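Local structure of DNA damage response protein Rtt109, putative (Neosartorya fumigata, 5ZB9) at residues A[21-26]-A[461-467]; A[202-208]-A[318-324]; A[219-223]-A[234-238]. The protein is a histone acetyltransferase that probably transfers the acetyl group of acetyl-CoA to lysine side chains of histone H3. All blocks are in the same frame, centred on the assembly; numbering follows the deposited sequence.

Contact 1 of 3, residues A[21-26]-A[461-467]; sequences VKVTIR and WVGQRVE
T24 and R465 face each other in a non-hydrogen-bonded pair of a short antiparallel ladder. The guanidinium edge of R465 reaches the threonine hydroxyl, with NH1 2.7 Å from T24 OG1. The oxygen lies in the guanidinium plane, although the N-H is bent, at 145°. The two side chains share a sheet face, and the threonine torsion (chi1 -60°) puts OG1 beside its backbone N, where NH1 reaches it. The same NH1 makes a salt bridge to E70, which also binds R26, so one carboxylate probably offsets two nearby positive charges. R26 crosses W461 at about a right angle, NH2 3.6 Å from W461 CZ2.

The tight part is the backbone and the I25 face. V466 N donates to V23 O at 2.7 Å, and I25 N to Q464 O at 2.9 Å. On that face I25 CG1 sits 3.8 Å from Q464 CG and 4.0 Å from V466 CG2. G463 lies beside R26, just before strand 464-467 begins, its CA 3.2 Å from I25 O.

The loose side is the outer end. K22 and E467 run alongside each other, but K22 NZ is 4.4 Å from E467 OE1, too long for a salt bridge. The lysine pairs with E65 instead.

Strand 464-467 thus borders strand 22-35, whose other neighbour here is strand 50-61. L13 and A14 of helix 9-16 pack on I25 and V466, while helix 439-457 packs on R26 and V462.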
loop_
_atom_site.group_PDB
_atom_site.type_symbol
_atom_site.label_atom_id
_atom_site.label_comp_id
_atom_site.label_asym_id
_atom_site.label_seq_id
_atom_site.Cartn_x
_atom_site.Cartn_y
_atom_site.Cartn_z
ATOM N N VAL A 21 -9.233 9.649 -22.884
ATOM C CA VAL A 21 -9.790 8.763 -21.870
ATOM C C VAL A 21 -10.474 9.608 -20.803
ATOM O O VAL A 21 -9.844 10.461 -20.176
ATOM C CB VAL A 21 -8.723 7.870 -21.220
ATOM C CG1 VAL A 21 -9.338 7.051 -20.100
ATOM C CG2 VAL A 21 -8.091 6.962 -22.254
ATOM N N LYS A 22 -11.766 9.378 -20.610
ATOM C CA LYS A 22 -12.533 10.152 -19.646
ATOM C C LYS A 22 -13.008 9.281 -18.497
ATOM O O LYS A 22 -13.692 8.284 -18.704
ATOM C CB LYS A 22 -13.735 10.817 -20.323
ATOM C CG LYS A 22 -13.349 11.734 -21.470
ATOM C CD LYS A 22 -14.566 12.325 -22.162
ATOM C CE LYS A 22 -14.147 13.292 -23.255
ATOM N NZ LYS A 22 -15.327 13.963 -23.866
ATOM N N VAL A 23 -12.643 9.660 -17.282
ATOM C CA VAL A 23 -13.145 8.965 -16.104
ATOM C C VAL A 23 -13.594 9.970 -15.057
ATOM O O VAL A 23 -13.284 11.156 -15.147
ATOM C CB VAL A 23 -12.077 8.032 -15.486
ATOM C CG1 VAL A 23 -11.652 6.961 -16.485
ATOM C CG2 VAL A 23 -10.877 8.847 -15.014
ATOM N N THR A 24 -14.322 9.492 -14.059
ATOM C CA THR A 24 -14.732 10.327 -12.939
ATOM C C THR A 24 -14.102 9.759 -11.677
ATOM O O THR A 24 -14.081 8.544 -11.491
ATOM C CB THR A 24 -16.267 10.372 -12.791
ATOM O OG1 THR A 24 -16.842 10.905 -13.990
ATOM C CG2 THR A 24 -16.683 11.223 -11.599
ATOM N N ILE A 25 -13.580 10.628 -10.816
ATOM C CA ILE A 25 -12.945 10.163 -9.593
ATOM C C ILE A 25 -13.609 10.721 -8.341
ATOM O O ILE A 25 -14.052 11.873 -8.300
ATOM C CB ILE A 25 -11.440 10.518 -9.564
ATOM C CG1 ILE A 25 -11.236 12.027 -9.682
ATOM C CG2 ILE A 25 -10.723 9.805 -10.674
ATOM C CD1 ILE A 25 -9.842 12.464 -9.365
ATOM N N ARG A 26 -13.685 9.877 -7.323
ATOM C CA ARG A 26 -14.128 10.305 -6.013
ATOM C C ARG A 26 -13.119 9.793 -4.994
ATOM O O ARG A 26 -12.956 8.590 -4.782
ATOM C CB ARG A 26 -15.545 9.807 -5.713
ATOM C CG ARG A 26 -16.590 10.415 -6.650
ATOM C CD ARG A 26 -18.002 9.860 -6.444
ATOM N NE ARG A 26 -18.972 10.565 -7.281
ATOM C CZ ARG A 26 -19.321 10.188 -8.509
ATOM N NH1 ARG A 26 -18.795 9.100 -9.050
ATOM N NH2 ARG A 26 -20.202 10.899 -9.197
ATOM N N TRP A 461 -22.696 16.960 -4.781
ATOM C CA TRP A 461 -22.051 16.077 -5.731
ATOM C C TRP A 461 -20.582 16.056 -5.358
ATOM O O TRP A 461 -19.976 17.107 -5.173
ATOM C CB TRP A 461 -22.278 16.575 -7.155
ATOM C CG TRP A 461 -21.961 15.615 -8.257
ATOM C CD1 TRP A 461 -22.809 14.709 -8.824
ATOM C CD2 TRP A 461 -20.725 15.505 -8.968
ATOM N NE1 TRP A 461 -22.170 14.023 -9.829
ATOM C CE2 TRP A 461 -20.887 14.495 -9.940
ATOM C CE3 TRP A 461 -19.490 16.150 -8.870
ATOM C CZ2 TRP A 461 -19.864 14.117 -10.805
ATOM C CZ3 TRP A 461 -18.474 15.775 -9.734
ATOM C CH2 TRP A 461 -18.668 14.768 -10.685
ATOM N N VAL A 462 -20.022 14.862 -5.210
ATOM C CA VAL A 462 -18.632 14.709 -4.803
ATOM C C VAL A 462 -17.770 14.219 -5.965
ATOM O O VAL A 462 -18.175 13.340 -6.727
ATOM C CB VAL A 462 -18.508 13.731 -3.617
ATOM C CG1 VAL A 462 -17.044 13.398 -3.322
ATOM C CG2 VAL A 462 -19.192 14.310 -2.384
ATOM N N GLY A 463 -16.587 14.808 -6.107
ATOM C CA GLY A 463 -15.614 14.314 -7.063
ATOM C C GLY A 463 -15.330 15.267 -8.199
ATOM O O GLY A 463 -15.589 16.467 -8.106
ATOM N N GLN A 464 -14.772 14.731 -9.273
ATOM C CA GLN A 464 -14.542 15.520 -10.472
ATOM C C GLN A 464 -14.329 14.603 -11.648
ATOM O O GLN A 464 -14.036 13.417 -11.489
ATOM C CB GLN A 464 -13.341 16.454 -10.312
ATOM C CG GLN A 464 -12.015 15.755 -10.097
ATOM C CD GLN A 464 -10.896 16.731 -9.767
ATOM O OE1 GLN A 464 -10.587 16.967 -8.604
ATOM N NE2 GLN A 464 -10.283 17.300 -10.796
ATOM N N ARG A 465 -14.486 15.161 -12.835
ATOM C CA ARG A 465 -14.290 14.404 -14.051
ATOM C C ARG A 465 -12.910 14.710 -14.604
ATOM O O ARG A 465 -12.426 15.839 -14.514
ATOM C CB ARG A 465 -15.382 14.729 -15.066
ATOM C CG ARG A 465 -16.771 14.456 -14.554
ATOM C CD ARG A 465 -17.682 14.039 -15.692
ATOM N NE ARG A 465 -19.094 14.195 -15.357
ATOM C CZ ARG A 465 -19.794 13.344 -14.611
ATOM N NH1 ARG A 465 -19.216 12.271 -14.094
ATOM N NH2 ARG A 465 -21.076 13.574 -14.374
ATOM N N VAL A 466 -12.276 13.688 -15.158
ATOM C CA VAL A 466 -10.903 13.788 -15.624
ATOM C C VAL A 466 -10.796 13.338 -17.069
ATOM O O VAL A 466 -11.301 12.276 -17.436
ATOM C CB VAL A 466 -9.960 12.926 -14.770
ATOM C CG1 VAL A 466 -8.542 13.033 -15.291
ATOM C CG2 VAL A 466 -10.041 13.340 -13.310
ATOM N N GLU A 467 -10.144 14.143 -17.895
ATOM C CA GLU A 467 -9.885 13.734 -19.263
ATOM C C GLU A 467 -8.387 13.612 -19.471
ATOM O O GLU A 467 -7.637 14.539 -19.165
ATOM C CB GLU A 467 -10.491 14.723 -20.254
ATOM C CG GLU A 467 -10.652 14.162 -21.658
ATOM C CD GLU A 467 -11.151 15.203 -22.652
ATOM O OE1 GLU A 467 -11.087 14.940 -23.874
ATOM O OE2 GLU A 467 -11.604 16.282 -22.208
HETATM O O HOH W 1 -21.702 12.336 -6.131
#

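Contact 2 of 3, residues A[202-208]-A[318-324]; sequences SATAFLI and FLWLVIN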
loop_
_atom_site.group_PDB
_atom_site.type_symbol
_atom_site.label_atom_id
_atom_site.label_comp_id
_atom_site.label_asym_id
_atom_site.label_seq_id
_atom_site.Cartn_x
_atom_site.Cartn_y
_atom_site.Cartn_z
ATOM N N SER A 202 16.198 9.561 -2.564
ATOM C CA SER A 202 16.567 8.263 -3.125
ATOM C C SER A 202 15.646 7.139 -2.658
ATOM O O SER A 202 14.901 7.298 -1.687
ATOM C CB SER A 202 18.021 7.933 -2.778
ATOM O OG SER A 202 18.213 7.905 -1.378
ATOM N N ALA A 203 15.710 6.001 -3.347
ATOM C CA ALA A 203 14.796 4.898 -3.066
ATOM C C ALA A 203 15.261 3.555 -3.612
ATOM O O ALA A 203 15.957 3.480 -4.628
ATOM C CB ALA A 203 13.415 5.216 -3.619
ATOM N N THR A 204 14.839 2.494 -2.927
ATOM C CA THR A 204 15.031 1.119 -3.376
ATOM C C THR A 204 13.729 0.351 -3.132
ATOM O O THR A 204 12.992 0.649 -2.180
ATOM C CB THR A 204 16.218 0.429 -2.636
ATOM O OG1 THR A 204 17.405 1.218 -2.789
ATOM C CG2 THR A 204 16.485 -0.985 -3.183
ATOM N N ALA A 205 13.434 -0.620 -3.992
ATOM C CA ALA A 205 12.260 -1.474 -3.819
ATOM C C ALA A 205 12.682 -2.852 -3.328
ATOM O O ALA A 205 13.649 -3.433 -3.838
ATOM C CB ALA A 205 11.482 -1.584 -5.121
ATOM N N PHE A 206 11.962 -3.367 -2.336
ATOM C CA PHE A 206 12.272 -4.669 -1.738
ATOM C C PHE A 206 11.105 -5.630 -1.917
ATOM O O PHE A 206 9.947 -5.266 -1.682
ATOM C CB PHE A 206 12.602 -4.521 -0.247
ATOM C CG PHE A 206 13.789 -3.629 0.034
ATOM C CD1 PHE A 206 13.638 -2.251 0.110
ATOM C CD2 PHE A 206 15.053 -4.172 0.232
ATOM C CE1 PHE A 206 14.723 -1.435 0.369
ATOM C CE2 PHE A 206 16.152 -3.359 0.493
ATOM C CZ PHE A 206 15.990 -1.989 0.563
ATOM N N LEU A 207 11.410 -6.854 -2.340
ATOM C CA LEU A 207 10.380 -7.847 -2.582
ATOM C C LEU A 207 10.751 -9.183 -1.967
ATOM O O LEU A 207 11.871 -9.658 -2.129
ATOM C CB LEU A 207 10.135 -8.019 -4.083
ATOM C CG LEU A 207 9.141 -9.137 -4.422
ATOM C CD1 LEU A 207 7.730 -8.750 -3.995
ATOM C CD2 LEU A 207 9.192 -9.544 -5.900
ATOM N N ILE A 208 9.803 -9.781 -1.256
ATOM C CA ILE A 208 9.965 -11.133 -0.747
ATOM C C ILE A 208 8.752 -11.987 -1.108
ATOM O O ILE A 208 7.611 -11.608 -0.855
ATOM C CB ILE A 208 10.167 -11.148 0.775
ATOM C CG1 ILE A 208 11.598 -10.738 1.123
ATOM C CG2 ILE A 208 9.895 -12.535 1.340
ATOM C CD1 ILE A 208 11.905 -10.883 2.604
ATOM N N PHE A 318 5.399 -9.844 -0.735
ATOM C CA PHE A 318 5.414 -8.687 0.141
ATOM C C PHE A 318 6.359 -7.645 -0.417
ATOM O O PHE A 318 7.516 -7.931 -0.714
ATOM C CB PHE A 318 5.812 -9.087 1.558
ATOM C CG PHE A 318 4.936 -10.153 2.140
ATOM C CD1 PHE A 318 3.701 -9.834 2.669
ATOM C CD2 PHE A 318 5.338 -11.476 2.140
ATOM C CE1 PHE A 318 2.880 -10.810 3.194
ATOM C CE2 PHE A 318 4.520 -12.462 2.674
ATOM C CZ PHE A 318 3.286 -12.123 3.202
ATOM N N LEU A 319 5.852 -6.429 -0.561
ATOM C CA LEU A 319 6.594 -5.368 -1.215
ATOM C C LEU A 319 6.797 -4.146 -0.309
ATOM O O LEU A 319 5.858 -3.670 0.333
ATOM C CB LEU A 319 5.869 -4.971 -2.491
ATOM C CG LEU A 319 6.591 -4.027 -3.433
ATOM C CD1 LEU A 319 7.817 -4.732 -3.948
ATOM C CD2 LEU A 319 5.693 -3.687 -4.586
ATOM N N TRP A 320 8.030 -3.657 -0.247
ATOM C CA TRP A 320 8.325 -2.422 0.464
ATOM C C TRP A 320 9.129 -1.511 -0.444
ATOM O O TRP A 320 10.222 -1.867 -0.884
ATOM C CB TRP A 320 9.095 -2.686 1.767
ATOM C CG TRP A 320 8.462 -3.731 2.622
ATOM C CD1 TRP A 320 7.482 -3.546 3.558
ATOM C CD2 TRP A 320 8.745 -5.133 2.610
ATOM N NE1 TRP A 320 7.147 -4.745 4.131
ATOM C CE2 TRP A 320 7.905 -5.736 3.568
ATOM C CE3 TRP A 320 9.629 -5.937 1.883
ATOM C CZ2 TRP A 320 7.918 -7.110 3.817
ATOM C CZ3 TRP A 320 9.647 -7.304 2.136
ATOM C CH2 TRP A 320 8.796 -7.875 3.094
ATOM N N LEU A 321 8.570 -0.350 -0.753
ATOM C CA LEU A 321 9.322 0.680 -1.435
ATOM C C LEU A 321 9.798 1.667 -0.384
ATOM O O LEU A 321 8.983 2.342 0.250
ATOM C CB LEU A 321 8.472 1.375 -2.497
ATOM C CG LEU A 321 9.103 2.633 -3.098
ATOM C CD1 LEU A 321 10.371 2.287 -3.885
ATOM C CD2 LEU A 321 8.093 3.364 -3.963
ATOM N N VAL A 322 11.106 1.729 -0.166
ATOM C CA VAL A 322 11.631 2.602 0.884
ATOM C C VAL A 322 12.301 3.838 0.291
ATOM O O VAL A 322 13.293 3.738 -0.452
ATOM C CB VAL A 322 12.631 1.865 1.802
ATOM C CG1 VAL A 322 13.135 2.794 2.897
ATOM C CG2 VAL A 322 11.982 0.628 2.408
ATOM N N ILE A 323 11.743 4.998 0.629
ATOM C CA ILE A 323 12.195 6.279 0.099
ATOM C C ILE A 323 12.952 7.088 1.153
ATOM O O ILE A 323 12.418 7.399 2.218
ATOM C CB ILE A 323 11.006 7.112 -0.425
ATOM C CG1 ILE A 323 10.349 6.403 -1.614
ATOM C CG2 ILE A 323 11.454 8.528 -0.798
ATOM C CD1 ILE A 323 9.017 6.987 -2.031
ATOM N N ASN A 324 14.201 7.427 0.853
ATOM C CA ASN A 324 14.996 8.233 1.771
ATOM C C ASN A 324 15.132 9.646 1.240
ATOM O O ASN A 324 15.795 9.874 0.230
ATOM C CB ASN A 324 16.370 7.602 2.004
ATOM C CG ASN A 324 16.273 6.251 2.687
ATOM O OD1 ASN A 324 15.914 6.167 3.857
ATOM N ND2 ASN A 324 16.582 5.183 1.955
#
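F206 and W320 form the second hydrogen-bonded pair from the I208-F318 end of an unbroken antiparallel ladder. Backbone bonds come first: eight join the strands, two each for the pairs S202-N324, T204-V322, F206-W320 and I208-F318. Among them F206 N lies 2.7 Å from W320 O, and F318 N 2.8 Å from I208 O.

On the face of F206 and W320, aromatic and apolar contacts take the I208-F318 half. F206 turns the edge of its ring to the backbone of its partner, with CD1 3.6 Å from W320 O in the ring plane. Farther along, F206 CE1 meets V322 CG2 at 4.0 Å. I208 CG1 approaches the indole at its edge, 4.1 Å from W320 CZ3.

On the other face the leucines reach over the opposite strand. L319 carries CG anti to the backbone N (chi1 -171°), which brings CD1 to 3.2 Å from F206 O. L207 answers from the other strand, CD1 3.4 Å from F318 O. The small A203 and A205 lie among these longer side chains, A203 CB being 3.9 Å from I323 CG1.

Polar S202, T204 and N324 take the other end of the F206 face. E183 accepts bonds from all three, and N324 also takes one from R133. W320 NE1 donates to the acetyl group of the acetylated lysine at position 264.

Strand 318-324 lies between strands 133-140 and 202-208. The leucine face packs on helix 162-177, which carries the CoA-binding residues W168 and R171. This is the sheet-on-helix core of a KAT11-type acetyltransferase domain.

Contact 3 of 3, residues A[219-223]-A[234-238]; sequences GFFPI and RWLNS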
loop_
_atom_site.group_PDB
_atom_site.type_symbol
_atom_site.label_atom_id
_atom_site.label_comp_id
_atom_site.label_asym_id
_atom_site.label_seq_id
_atom_site.Cartn_x
_atom_site.Cartn_y
_atom_site.Cartn_z
ATOM N N GLY A 219 12.336 -13.159 -11.132
ATOM C CA GLY A 219 11.353 -13.286 -12.191
ATOM C C GLY A 219 10.190 -12.325 -12.016
ATOM O O GLY A 219 9.480 -12.022 -12.971
ATOM N N PHE A 220 9.989 -11.835 -10.795
ATOM C CA PHE A 220 8.877 -10.934 -10.535
ATOM C C PHE A 220 9.257 -9.480 -10.799
ATOM O O PHE A 220 8.380 -8.633 -10.970
ATOM C CB PHE A 220 8.378 -11.090 -9.097
ATOM C CG PHE A 220 7.819 -12.449 -8.792
ATOM C CD1 PHE A 220 6.637 -12.877 -9.382
ATOM C CD2 PHE A 220 8.469 -13.300 -7.910
ATOM C CE1 PHE A 220 6.119 -14.137 -9.108
ATOM C CE2 PHE A 220 7.959 -14.560 -7.633
ATOM C CZ PHE A 220 6.780 -14.979 -8.237
ATOM N N PHE A 221 10.559 -9.195 -10.830
ATOM C CA PHE A 221 11.039 -7.828 -11.033
ATOM C C PHE A 221 10.662 -7.311 -12.424
ATOM O O PHE A 221 10.623 -8.080 -13.376
ATOM C CB PHE A 221 12.566 -7.742 -10.855
ATOM C CG PHE A 221 13.055 -8.059 -9.460
ATOM C CD1 PHE A 221 12.171 -8.222 -8.403
ATOM C CD2 PHE A 221 14.418 -8.185 -9.209
ATOM C CE1 PHE A 221 12.639 -8.508 -7.129
ATOM C CE2 PHE A 221 14.889 -8.474 -7.936
ATOM C CZ PHE A 221 14.006 -8.632 -6.898
ATOM N N PRO A 222 10.406 -6.002 -12.553
ATOM C CA PRO A 222 10.183 -5.414 -13.885
ATOM C C PRO A 222 11.435 -5.518 -14.771
ATOM O O PRO A 222 12.546 -5.541 -14.242
ATOM C CB PRO A 222 9.856 -3.947 -13.581
ATOM C CG PRO A 222 9.587 -3.885 -12.107
ATOM C CD PRO A 222 10.338 -4.999 -11.478
ATOM N N ILE A 223 11.262 -5.558 -16.091
ATOM C CA ILE A 223 12.392 -5.743 -17.007
ATOM C C ILE A 223 13.396 -4.584 -16.929
ATOM O O ILE A 223 14.574 -4.745 -17.256
ATOM C CB ILE A 223 11.906 -5.936 -18.477
ATOM C CG1 ILE A 223 13.085 -6.237 -19.419
ATOM C CG2 ILE A 223 11.102 -4.736 -18.959
ATOM C CD1 ILE A 223 13.952 -7.424 -18.982
ATOM N N ARG A 234 17.905 -1.423 -8.032
ATOM C CA ARG A 234 16.704 -0.740 -7.578
ATOM C C ARG A 234 15.699 -1.751 -7.012
ATOM O O ARG A 234 14.799 -1.379 -6.257
ATOM C CB ARG A 234 16.080 0.065 -8.718
ATOM C CG ARG A 234 17.067 0.908 -9.536
ATOM C CD ARG A 234 17.865 1.898 -8.684
ATOM N NE ARG A 234 17.037 2.731 -7.812
ATOM C CZ ARG A 234 16.388 3.817 -8.214
ATOM N NH1 ARG A 234 16.459 4.191 -9.478
ATOM N NH2 ARG A 234 15.663 4.524 -7.362
ATOM N N TRP A 235 15.857 -3.023 -7.385
ATOM C CA TRP A 235 15.050 -4.108 -6.821
ATOM C C TRP A 235 15.924 -5.106 -6.072
ATOM O O TRP A 235 16.927 -5.592 -6.596
ATOM C CB TRP A 235 14.251 -4.819 -7.914
ATOM C CG TRP A 235 13.157 -3.954 -8.452
ATOM C CD1 TRP A 235 13.258 -3.040 -9.456
ATOM C CD2 TRP A 235 11.803 -3.893 -7.987
ATOM N NE1 TRP A 235 12.049 -2.419 -9.655
ATOM C CE2 TRP A 235 11.139 -2.928 -8.768
ATOM C CE3 TRP A 235 11.088 -4.569 -6.993
ATOM C CZ2 TRP A 235 9.790 -2.619 -8.588
ATOM C CZ3 TRP A 235 9.744 -4.260 -6.813
ATOM C CH2 TRP A 235 9.113 -3.293 -7.606
ATOM N N LEU A 236 15.540 -5.404 -4.838
ATOM C CA LEU A 236 16.289 -6.336 -4.008
ATOM C C LEU A 236 15.359 -7.388 -3.446
ATOM O O LEU A 236 14.245 -7.075 -3.029
ATOM C CB LEU A 236 16.993 -5.607 -2.869
ATOM C CG LEU A 236 18.202 -4.757 -3.240
ATOM C CD1 LEU A 236 18.726 -4.028 -2.024
ATOM C CD2 LEU A 236 19.271 -5.639 -3.830
ATOM N N ASN A 237 15.821 -8.634 -3.432
ATOM C CA ASN A 237 15.071 -9.719 -2.820
ATOM C C ASN A 237 15.407 -9.841 -1.337
ATOM O O ASN A 237 16.092 -10.768 -0.927
ATOM C CB ASN A 237 15.353 -11.040 -3.551
ATOM C CG ASN A 237 14.626 -12.232 -2.933
ATOM O OD1 ASN A 237 15.113 -13.361 -2.994
ATOM N ND2 ASN A 237 13.466 -11.986 -2.327
ATOM N N SER A 238 14.925 -8.903 -0.533
ATOM C CA SER A 238 15.110 -8.995 0.912
ATOM C C SER A 238 14.155 -8.079 1.668
ATOM O O SER A 238 13.366 -7.354 1.069
ATOM C CB SER A 238 16.560 -8.667 1.290
ATOM O OG SER A 238 16.967 -7.440 0.714
#
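W235, the residue on which F221 and P222 pack, donates a hydrogen bond from NE1 to D174 of helix 162-177. It belongs to the short strand 235-236, which pairs parallel with strand 202-208 at the edge of the acetyltransferase sheet. The loop after helix 214-218 folds over this strand. No hydrogen bond joins the two segments, and two CH-pi interactions make the contact.

In the first, the proline lies over one indole face and crosses it at about a right angle. W235 CG stands anti to the carbonyl carbon (chi1 -70°), which carries the indole to P222. P222 CD is 3.5 Å from W235 CE2. It stands 3.7 Å from the centroid of the five-membered ring, 21° off its normal. P222 CG reaches on to the six-membered ring, 3.7 Å from W235 CZ2.

In the second, the roles are reversed. F221 offers its ring face to the CB of the tryptophan. The two rings meet obliquely, their planes 33° apart. The far end of F221 points past the tryptophan to the backbone, CZ being 3.9 Å from N237 N at the ring edge. N237 is the centre of an inverse gamma turn, and its ND2 binds L207 O in the adjoining strand.

P222 also lies about 5 Å, side chain to side chain, from R171, which contacts CoA in another structure of this protein. W235 CB sits 3.6 Å from the centroid of the F221 ring, almost directly above it.

Contact 2 is core, contact 3 is a surface contact and contact 1 is partly buried. Contacts 1 and 2 are antiparallel ladders in the same curled sheet, on opposite sides of the chain's centre, about 31 Å apart between centres. Contact 1 adds two arginines, one buried and one exposed, paired with E70 outside its segments. Contact 2 adds mostly apolar and aromatic packing to its eight backbone bonds, with polar groups at one end. Contact 3 has no ladder of its own and relies on ring faces. It touches contact 2: A205 N is 2.8 Å from R234 O, a probable hydrogen bond. Both neighbour helix 162-177. Contact 1 joins segments near the two ends of the modelled chain.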